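Baccell_00875 (Bacteroides cellulosilyticus DSM 14838, PDB 5NO8) is a polysaccharide lyase that probably removes the L-rhamnose caps linked to glucuronic acid on complex arabinogalactan proteins. Local coordinates at residues E125-T130 with V142-P147; D221-L226 with E231-E236; V103-R106 with R111-I114. All blocks are in the same frame, centred on the assembly; numbering follows the deposited sequence. Where two conformers were deposited one is given.

Contact 1. Residues E125-T130 with V142-P147; sequences EEYSFT and VAVYTP
Tyr127 and Phe129 project from strand 122-131 toward Val144 and Val142 of strand 137-145, and these four buried residues make the whole contact. The two backbones stand well apart, with 9.4 Å between the CA atoms of Tyr127 and Val144 and 10.1 Å between those of Phe129 and Val142. At that spacing the strands cannot share backbone hydrogen bonds, and only side chains bridge the gap, as between the facing sheets of a β-sandwich. Along residues 125-130, Glu125 comes first. Its side chain points the same way but stops short of the second segment and serves instead as an anchor: the Tyr127 hydroxyl OH donates to Glu125 OE1 over 2.8 Å, arriving 48° out of the carboxylate plane. That oxygen also accepts from the indole nitrogens of Trp72 and Trp237, while OE2 forms a salt bridge with Arg116, so the buried carboxylate is well satisfied and is probably held ionised. Tyr127 follows, its ring carried across the gap with CG anti to the carbonyl carbon (chi1 -63°). The far end of the ring meets one branch of Val144, with Tyr127 CE2 3.9 Å from Val144 CG1, and the hydroxyl oxygen Tyr127 OH is equally near that methyl; Val144 CG2 lies over one face of the ring. The two side chains approach from opposite directions. Phe129 also reaches across, but less closely: its CE2 is 4.3 Å from Val142 CG1, and the methyl approaches the ring obliquely. Within its own sheet, strand 122-131 lies between strands 110-119 and 232-242, whereas strand 137-145 belongs to the opposing sheet and has strand 217-221 beside it; Trp237 of strand 232-242 touches both Tyr127, edge-to-face, and Val144.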
loop_
_atom_site.group_PDB
_atom_site.type_symbol
_atom_site.label_atom_id
_atom_site.label_comp_id
_atom_site.label_asym_id
_atom_site.label_seq_id
_atom_site.Cartn_x
_atom_site.Cartn_y
_atom_site.Cartn_z
ATOM N N GLU A 125 19.461 13.936 -15.628
ATOM C CA GLU A 125 19.735 12.914 -16.624
ATOM C C GLU A 125 18.819 13.079 -17.801
ATOM O O GLU A 125 17.610 13.221 -17.615
ATOM C CB GLU A 125 19.478 11.532 -16.048
ATOM C CG GLU A 125 20.240 11.216 -14.797
ATOM C CD GLU A 125 20.316 9.713 -14.607
ATOM O OE1 GLU A 125 19.239 9.088 -14.396
ATOM O OE2 GLU A 125 21.425 9.126 -14.756
ATOM N N GLU A 126 19.392 13.048 -18.999
ATOM C CA GLU A 126 18.631 13.127 -20.240
ATOM C C GLU A 126 18.874 11.820 -20.994
ATOM O O GLU A 126 20.026 11.471 -21.246
ATOM C CB GLU A 126 19.102 14.337 -21.026
ATOM C CG GLU A 126 18.353 14.653 -22.304
ATOM C CD GLU A 126 19.051 15.756 -23.108
ATOM O OE1 GLU A 126 19.543 16.755 -22.525
ATOM O OE2 GLU A 126 19.130 15.594 -24.333
ATOM N N TYR A 127 17.796 11.097 -21.294
ATOM C CA TYR A 127 17.817 9.858 -22.077
ATOM C C TYR A 127 17.221 10.193 -23.442
ATOM O O TYR A 127 16.138 10.793 -23.519
ATOM C CB TYR A 127 16.964 8.759 -21.433
ATOM C CG TYR A 127 17.424 8.319 -20.081
ATOM C CD1 TYR A 127 17.190 9.107 -18.964
ATOM C CD2 TYR A 127 18.071 7.108 -19.894
ATOM C CE1 TYR A 127 17.615 8.716 -17.709
ATOM C CE2 TYR A 127 18.491 6.709 -18.648
ATOM C CZ TYR A 127 18.283 7.528 -17.553
ATOM O OH TYR A 127 18.710 7.145 -16.290
ATOM N N SER A 128 17.923 9.881 -24.526
ATOM C CA SER A 128 17.333 10.043 -25.825
ATOM C C SER A 128 17.371 8.704 -26.526
ATOM O O SER A 128 18.404 8.021 -26.484
ATOM C CB SER A 128 18.047 11.115 -26.624
ATOM O OG SER A 128 19.374 10.748 -26.774
ATOM N N PHE A 129 16.262 8.364 -27.166
ATOM C CA PHE A 129 16.100 7.114 -27.899
ATOM C C PHE A 129 15.918 7.505 -29.347
ATOM O O PHE A 129 14.944 8.188 -29.677
ATOM C CB PHE A 129 14.879 6.361 -27.398
ATOM C CG PHE A 129 14.954 5.997 -25.950
ATOM C CD1 PHE A 129 14.652 6.935 -24.974
ATOM C CD2 PHE A 129 15.377 4.740 -25.556
ATOM C CE1 PHE A 129 14.732 6.619 -23.648
ATOM C CE2 PHE A 129 15.479 4.417 -24.208
ATOM C CZ PHE A 129 15.163 5.363 -23.254
ATOM N N THR A 130 16.843 7.094 -30.211
ATOM C CA THR A 130 16.809 7.493 -31.613
ATOM C C THR A 130 16.739 6.278 -32.527
ATOM O O THR A 130 17.490 5.342 -32.346
ATOM C CB THR A 130 18.040 8.345 -31.987
ATOM O OG1 THR A 130 18.139 9.433 -31.054
ATOM C CG2 THR A 130 17.918 8.883 -33.404
ATOM N N VAL A 142 9.000 -0.141 -23.032
ATOM C CA VAL A 142 10.249 0.610 -22.931
ATOM C C VAL A 142 10.370 1.036 -21.463
ATOM O O VAL A 142 9.448 1.642 -20.927
ATOM C CB VAL A 142 10.218 1.883 -23.802
ATOM C CG1 VAL A 142 11.567 2.612 -23.729
ATOM C CG2 VAL A 142 9.829 1.538 -25.230
ATOM N N ALA A 143 11.486 0.706 -20.818
ATOM C CA ALA A 143 11.639 1.025 -19.392
ATOM C C ALA A 143 13.081 1.261 -19.010
ATOM O O ALA A 143 13.979 0.742 -19.644
ATOM C CB ALA A 143 11.022 -0.060 -18.516
ATOM N N VAL A 144 13.278 2.108 -17.994
ATOM C CA VAL A 144 14.591 2.365 -17.433
ATOM C C VAL A 144 14.566 1.808 -16.008
ATOM O O VAL A 144 13.654 2.111 -15.215
ATOM C CB VAL A 144 14.915 3.864 -17.422
ATOM C CG1 VAL A 144 16.256 4.156 -16.738
ATOM C CG2 VAL A 144 14.909 4.427 -18.822
ATOM N N TYR A 145 15.573 1.012 -15.653
ATOM C CA TYR A 145 15.703 0.559 -14.271
ATOM C C TYR A 145 16.049 1.716 -13.339
ATOM O O TYR A 145 16.945 2.512 -13.627
ATOM C CB TYR A 145 16.775 -0.518 -14.145
ATOM C CG TYR A 145 16.467 -1.776 -14.860
ATOM C CD1 TYR A 145 15.369 -2.547 -14.502
ATOM C CD2 TYR A 145 17.280 -2.227 -15.881
ATOM C CE1 TYR A 145 15.079 -3.739 -15.153
ATOM C CE2 TYR A 145 17.015 -3.407 -16.531
ATOM C CZ TYR A 145 15.935 -4.183 -16.157
ATOM O OH TYR A 145 15.694 -5.364 -16.831
ATOM N N THR A 146 15.312 1.802 -12.224
ATOM C CA THR A 146 15.542 2.796 -11.176
ATOM C C THR A 146 15.468 2.020 -9.861
ATOM O O THR A 146 14.429 2.028 -9.175
ATOM C CB THR A 146 14.530 3.961 -11.221
ATOM O OG1 THR A 146 13.206 3.440 -11.077
ATOM C CG2 THR A 146 14.660 4.770 -12.509
ATOM N N PRO A 147 16.546 1.297 -9.522
ATOM C CA PRO A 147 16.492 0.328 -8.417
ATOM C C PRO A 147 16.605 0.999 -7.056
ATOM O O PRO A 147 17.572 0.797 -6.344
ATOM C CB PRO A 147 17.655 -0.612 -8.716
ATOM C CG PRO A 147 18.627 0.245 -9.450
ATOM C CD PRO A 147 17.802 1.188 -10.276
#

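Contact 2. Residues D221-L226 with E231-E236; sequences DLPDLL and ESYSLE
Tyr233 meets Leu225, Leu222 and Pro223 around its ring, and this is the tightly packed part of the contact. Leu225 sits over one face: its CD2 lies 3.8 Å from the centroid of the Tyr233 ring and 19° off the ring normal, a CH-pi contact displaced toward the rim. The other branch is used as well, Leu225 CD1 resting 3.7 Å from Tyr233 CB. With CG anti to the backbone N (chi1 -177°), the ring slants across the first segment, so that its hydroxyl end meets the proline ring at about a right angle, Pro223 CD being 3.5 Å from Tyr233 OH. Leu222 divides its two methyls between neighbours: CD2 comes obliquely to the ring, 3.8 Å from Tyr233 CE2, while CD1 touches Leu235 CD2 at 4.0 Å. The other end is looser and wetter. There the CB of the exposed Leu226 points away from the second segment, and a water links its carbonyl to Glu231, donating hydrogen bonds to Leu226 O (3.0 Å) and Glu231 OE2 (2.6 Å). The same carboxylate oxygen accepts from the backbone N of Lys228, which ties the glutamate to the turn joining the segments. The chain reverses direction, the touching parts running 172° apart, yet the CA atoms of Leu225 and Tyr233 are 7.9 Å apart, too far for backbone pairing. Strand 225-227 and the loop before it instead lie along the edge of strand 137-145, bonding through the backbones of Leu222 and Leu225, while strand 232-242 is held in the facing sheet between strands 122-131 and 187-194.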
loop_
_atom_site.group_PDB
_atom_site.type_symbol
_atom_site.label_atom_id
_atom_site.label_comp_id
_atom_site.label_asym_id
_atom_site.label_seq_id
_atom_site.Cartn_x
_atom_site.Cartn_y
_atom_site.Cartn_z
ATOM N N ASP A 221 8.333 2.801 -16.706
ATOM C CA ASP A 221 7.903 2.613 -18.082
ATOM C C ASP A 221 7.652 3.919 -18.807
ATOM O O ASP A 221 6.890 4.756 -18.342
ATOM C CB ASP A 221 6.621 1.783 -18.146
ATOM C CG ASP A 221 6.786 0.396 -17.577
ATOM O OD1 ASP A 221 7.766 -0.294 -17.945
ATOM O OD2 ASP A 221 5.935 -0.022 -16.773
ATOM N N LEU A 222 8.286 4.067 -19.955
ATOM C CA LEU A 222 8.048 5.167 -20.860
ATOM C C LEU A 222 6.785 4.839 -21.673
ATOM O O LEU A 222 6.336 3.673 -21.704
ATOM C CB LEU A 222 9.249 5.346 -21.821
ATOM C CG LEU A 222 10.461 6.041 -21.228
ATOM C CD1 LEU A 222 11.119 5.227 -20.136
ATOM C CD2 LEU A 222 11.460 6.401 -22.341
ATOM N N PRO A 223 6.216 5.847 -22.354
ATOM C CA PRO A 223 5.163 5.522 -23.297
ATOM C C PRO A 223 5.642 4.558 -24.377
ATOM O O PRO A 223 6.843 4.542 -24.712
ATOM C CB PRO A 223 4.806 6.886 -23.926
ATOM C CG PRO A 223 5.357 7.897 -22.971
ATOM C CD PRO A 223 6.588 7.272 -22.423
ATOM N N ASP A 224 4.725 3.765 -24.924
ATOM C CA ASP A 224 5.036 3.048 -26.148
ATOM C C ASP A 224 5.275 4.094 -27.250
ATOM O O ASP A 224 4.630 5.142 -27.264
ATOM C CB ASP A 224 3.934 2.058 -26.501
ATOM C CG ASP A 224 3.850 0.869 -25.508
ATOM O OD1 ASP A 224 4.825 0.458 -24.803
ATOM O OD2 ASP A 224 2.751 0.274 -25.462
ATOM N N LEU A 225 6.223 3.822 -28.141
ATOM C CA LEU A 225 6.738 4.830 -29.073
ATOM C C LEU A 225 6.640 4.321 -30.513
ATOM O O LEU A 225 6.631 3.095 -30.779
ATOM C CB LEU A 225 8.214 5.167 -28.774
ATOM C CG LEU A 225 8.603 5.608 -27.363
ATOM C CD1 LEU A 225 10.096 5.755 -27.165
ATOM C CD2 LEU A 225 7.895 6.910 -27.066
ATOM N N LEU A 226 6.558 5.275 -31.428
ATOM C CA LEU A 226 6.686 4.995 -32.849
ATOM C C LEU A 226 7.707 6.001 -33.355
ATOM O O LEU A 226 7.462 7.205 -33.243
ATOM C CB LEU A 226 5.332 5.159 -33.550
ATOM C CG LEU A 226 5.261 4.886 -35.054
ATOM C CD1 LEU A 226 5.851 3.592 -35.449
ATOM C CD2 LEU A 226 3.816 4.901 -35.525
ATOM N N GLU A 231 14.147 9.922 -36.034
ATOM C CA GLU A 231 13.341 10.526 -34.981
ATOM C C GLU A 231 13.782 10.040 -33.628
ATOM O O GLU A 231 14.262 8.897 -33.493
ATOM C CB GLU A 231 11.869 10.185 -35.114
ATOM C CG GLU A 231 11.175 10.886 -36.256
ATOM C CD GLU A 231 9.654 10.780 -36.195
ATOM O OE1 GLU A 231 9.057 11.649 -36.868
ATOM O OE2 GLU A 231 9.060 9.865 -35.508
ATOM N N SER A 232 13.593 10.892 -32.626
ATOM C CA SER A 232 14.011 10.615 -31.285
ATOM C C SER A 232 12.835 10.790 -30.331
ATOM O O SER A 232 11.816 11.401 -30.686
ATOM C CB SER A 232 15.155 11.552 -30.898
ATOM O OG SER A 232 15.887 11.025 -29.816
ATOM N N TYR A 233 12.967 10.160 -29.170
ATOM C CA TYR A 233 12.155 10.449 -27.985
ATOM C C TYR A 233 13.119 10.805 -26.854
ATOM O O TYR A 233 14.141 10.121 -26.662
ATOM C CB TYR A 233 11.336 9.240 -27.606
ATOM C CG TYR A 233 10.431 9.525 -26.429
ATOM C CD1 TYR A 233 9.250 10.244 -26.612
ATOM C CD2 TYR A 233 10.777 9.125 -25.149
ATOM C CE1 TYR A 233 8.407 10.537 -25.536
ATOM C CE2 TYR A 233 9.947 9.423 -24.055
ATOM C CZ TYR A 233 8.751 10.111 -24.275
ATOM O OH TYR A 233 7.920 10.417 -23.217
ATOM N N SER A 234 12.810 11.872 -26.118
ATOM C CA SER A 234 13.622 12.296 -24.993
ATOM C C SER A 234 12.872 12.229 -23.663
ATOM O O SER A 234 11.721 12.643 -23.547
ATOM C CB SER A 234 14.170 13.713 -25.172
ATOM O OG SER A 234 13.235 14.540 -25.830
ATOM N N LEU A 235 13.576 11.721 -22.670
ATOM C CA LEU A 235 13.102 11.688 -21.299
ATOM C C LEU A 235 14.181 12.378 -20.472
ATOM O O LEU A 235 15.362 12.054 -20.600
ATOM C CB LEU A 235 12.951 10.269 -20.853
ATOM C CG LEU A 235 12.722 10.015 -19.366
ATOM C CD1 LEU A 235 11.311 10.392 -18.977
ATOM C CD2 LEU A 235 13.047 8.577 -19.012
ATOM N N GLU A 236 13.758 13.281 -19.587
ATOM C CA GLU A 236 14.677 13.937 -18.701
ATOM C C GLU A 236 14.086 13.929 -17.292
ATOM O O GLU A 236 12.890 14.136 -17.107
ATOM C CB GLU A 236 14.917 15.367 -19.181
ATOM C CG GLU A 236 15.875 16.168 -18.323
ATOM C CD GLU A 236 15.912 17.644 -18.701
ATOM O OE1 GLU A 236 16.930 18.052 -19.289
ATOM O OE2 GLU A 236 14.929 18.386 -18.433
HETATM O O HOH W 1 6.543 9.276 -35.276
#

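Contact 3. Residues V103-R106 with R111-I114; sequences VLYR and RILI
Tyr105 and Ile114 form the apolar centre on the buried face, where the ring atom Tyr105 CE1 lies 3.7 Å from Ile114 CD1. With CG anti to the carbonyl carbon (chi1 -52°), the ring stands beside its own backbone N and reaches toward Ile114, and its edge faces the carbonyl oxygen of Ile112 in plane. Beside it Ile112 CD1 packs 4.0 Å from Tyr105 CB, and Val103 lies next to Ile114; the ring's hydroxyl goes on to bond the backbone oxygen of Thr37. Four backbone hydrogen bonds lie beneath these side chains, making this an antiparallel β-hairpin of strands 102-107 and 110-119. Val103 with Ile114 and Tyr105 with Ile112 are the hydrogen-bonded pairs, and the straightest bond, Ile114 N to Val103 O at 2.8 Å, has an N-H...O angle of 174°. The opposite face is more exposed. There Leu104 CD1 touches Leu113 CD1 and also lies over one face of the Arg111 guanidinium, 3.6 Å above its plane and offset toward the rim; the same methyl is 3.5 Å from Arg111 CG. An alanine here lacks both CG and the guanidinium, and Leu104 CD1 would probably be left without the flat surface that backs it. Farther out, Arg106 bends at chi2 (67°), laying its CD by the Arg111 backbone, while its NE bonds the carbonyl of Gly108 in the turn and both arginines touch Glu132.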
loop_
_atom_site.group_PDB
_atom_site.type_symbol
_atom_site.label_atom_id
_atom_site.label_comp_id
_atom_site.label_asym_id
_atom_site.label_seq_id
_atom_site.Cartn_x
_atom_site.Cartn_y
_atom_site.Cartn_z
ATOM N N VAL A 103 26.971 8.321 -21.746
ATOM C CA VAL A 103 26.989 6.909 -22.053
ATOM C C VAL A 103 26.109 6.678 -23.275
ATOM O O VAL A 103 24.965 7.171 -23.340
ATOM C CB VAL A 103 26.501 6.048 -20.861
ATOM C CG1 VAL A 103 26.898 4.608 -21.058
ATOM C CG2 VAL A 103 27.086 6.531 -19.522
ATOM N N LEU A 104 26.641 5.953 -24.250
ATOM C CA LEU A 104 25.955 5.677 -25.487
ATOM C C LEU A 104 25.843 4.182 -25.685
ATOM O O LEU A 104 26.843 3.448 -25.609
ATOM C CB LEU A 104 26.717 6.334 -26.639
ATOM C CG LEU A 104 26.163 6.248 -28.041
ATOM C CD1 LEU A 104 24.791 6.874 -28.089
ATOM C CD2 LEU A 104 27.121 6.914 -29.043
ATOM N N TYR A 105 24.626 3.728 -25.976
ATOM C CA TYR A 105 24.327 2.322 -26.266
ATOM C C TYR A 105 23.701 2.276 -27.628
ATOM O O TYR A 105 23.027 3.231 -28.043
ATOM C CB TYR A 105 23.317 1.731 -25.244
ATOM C CG TYR A 105 23.669 1.907 -23.800
ATOM C CD1 TYR A 105 23.424 3.128 -23.155
ATOM C CD2 TYR A 105 24.296 0.896 -23.064
ATOM C CE1 TYR A 105 23.753 3.316 -21.831
ATOM C CE2 TYR A 105 24.646 1.084 -21.715
ATOM C CZ TYR A 105 24.392 2.300 -21.113
ATOM O OH TYR A 105 24.708 2.540 -19.793
ATOM N N ARG A 106 23.873 1.155 -28.327
ATOM C CA ARG A 106 23.251 0.947 -29.621
ATOM C C ARG A 106 22.757 -0.483 -29.652
ATOM O O ARG A 106 23.548 -1.426 -29.593
ATOM C CB ARG A 106 24.201 1.243 -30.783
ATOM C CG ARG A 106 23.630 1.009 -32.169
ATOM C CD ARG A 106 22.502 1.981 -32.560
ATOM N NE ARG A 106 22.097 1.690 -33.915
ATOM C CZ ARG A 106 22.619 2.218 -35.021
ATOM N NH1 ARG A 106 23.516 3.175 -34.960
ATOM N NH2 ARG A 106 22.174 1.821 -36.205
ATOM N N ARG A 111 19.477 3.835 -30.827
ATOM C CA ARG A 111 20.539 4.495 -30.086
ATOM C C ARG A 111 19.954 5.010 -28.785
ATOM O O ARG A 111 18.928 5.720 -28.833
ATOM C CB ARG A 111 21.029 5.654 -30.929
ATOM C CG ARG A 111 22.212 6.426 -30.412
ATOM C CD ARG A 111 22.491 7.506 -31.467
ATOM N NE ARG A 111 23.730 8.249 -31.295
ATOM C CZ ARG A 111 23.847 9.464 -30.735
ATOM N NH1 ARG A 111 25.053 10.044 -30.680
ATOM N NH2 ARG A 111 22.792 10.085 -30.192
ATOM N N ILE A 112 20.582 4.663 -27.668
ATOM C CA ILE A 112 20.208 5.171 -26.348
ATOM C C ILE A 112 21.358 6.013 -25.838
ATOM O O ILE A 112 22.451 5.494 -25.607
ATOM C CB ILE A 112 19.899 4.063 -25.325
ATOM C CG1 ILE A 112 18.874 3.049 -25.870
ATOM C CG2 ILE A 112 19.364 4.677 -24.050
ATOM C CD1 ILE A 112 19.474 1.794 -26.473
ATOM N N LEU A 113 21.135 7.310 -25.712
ATOM C CA LEU A 113 22.195 8.208 -25.196
ATOM C C LEU A 113 21.757 8.710 -23.842
ATOM O O LEU A 113 20.651 9.238 -23.727
ATOM C CB LEU A 113 22.424 9.379 -26.125
ATOM C CG LEU A 113 23.444 10.459 -25.720
ATOM C CD1 LEU A 113 24.842 9.859 -25.642
ATOM C CD2 LEU A 113 23.400 11.613 -26.707
ATOM N N ILE A 114 22.614 8.552 -22.837
ATOM C CA ILE A 114 22.405 9.150 -21.538
ATOM C C ILE A 114 23.401 10.268 -21.294
ATOM O O ILE A 114 24.600 10.026 -21.355
ATOM C CB ILE A 114 22.544 8.133 -20.401
ATOM C CG1 ILE A 114 21.719 6.886 -20.708
ATOM C CG2 ILE A 114 22.097 8.774 -19.090
ATOM C CD1 ILE A 114 21.889 5.756 -19.718
#

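Contact 3 lies within one sheet, whereas contacts 1 and 2 span the space between that sheet and the one facing it. Accordingly, contact 3 combines backbone hydrogen bonds with side-chain packing, while the other two rely on side chains, helped in contact 2 by a water. Contact 1 is fully buried; contacts 2 and 3 each run from buried residues to a polar, solvent-facing margin. Strand 122-131 links all three, since Tyr127 N and Phe129 N probably bond Leu235 O and Tyr233 O on one side, and Ser128 N and Thr130 N probably bond Leu113 O and Arg111 O on the other. Contacts 2 and 3 do not touch.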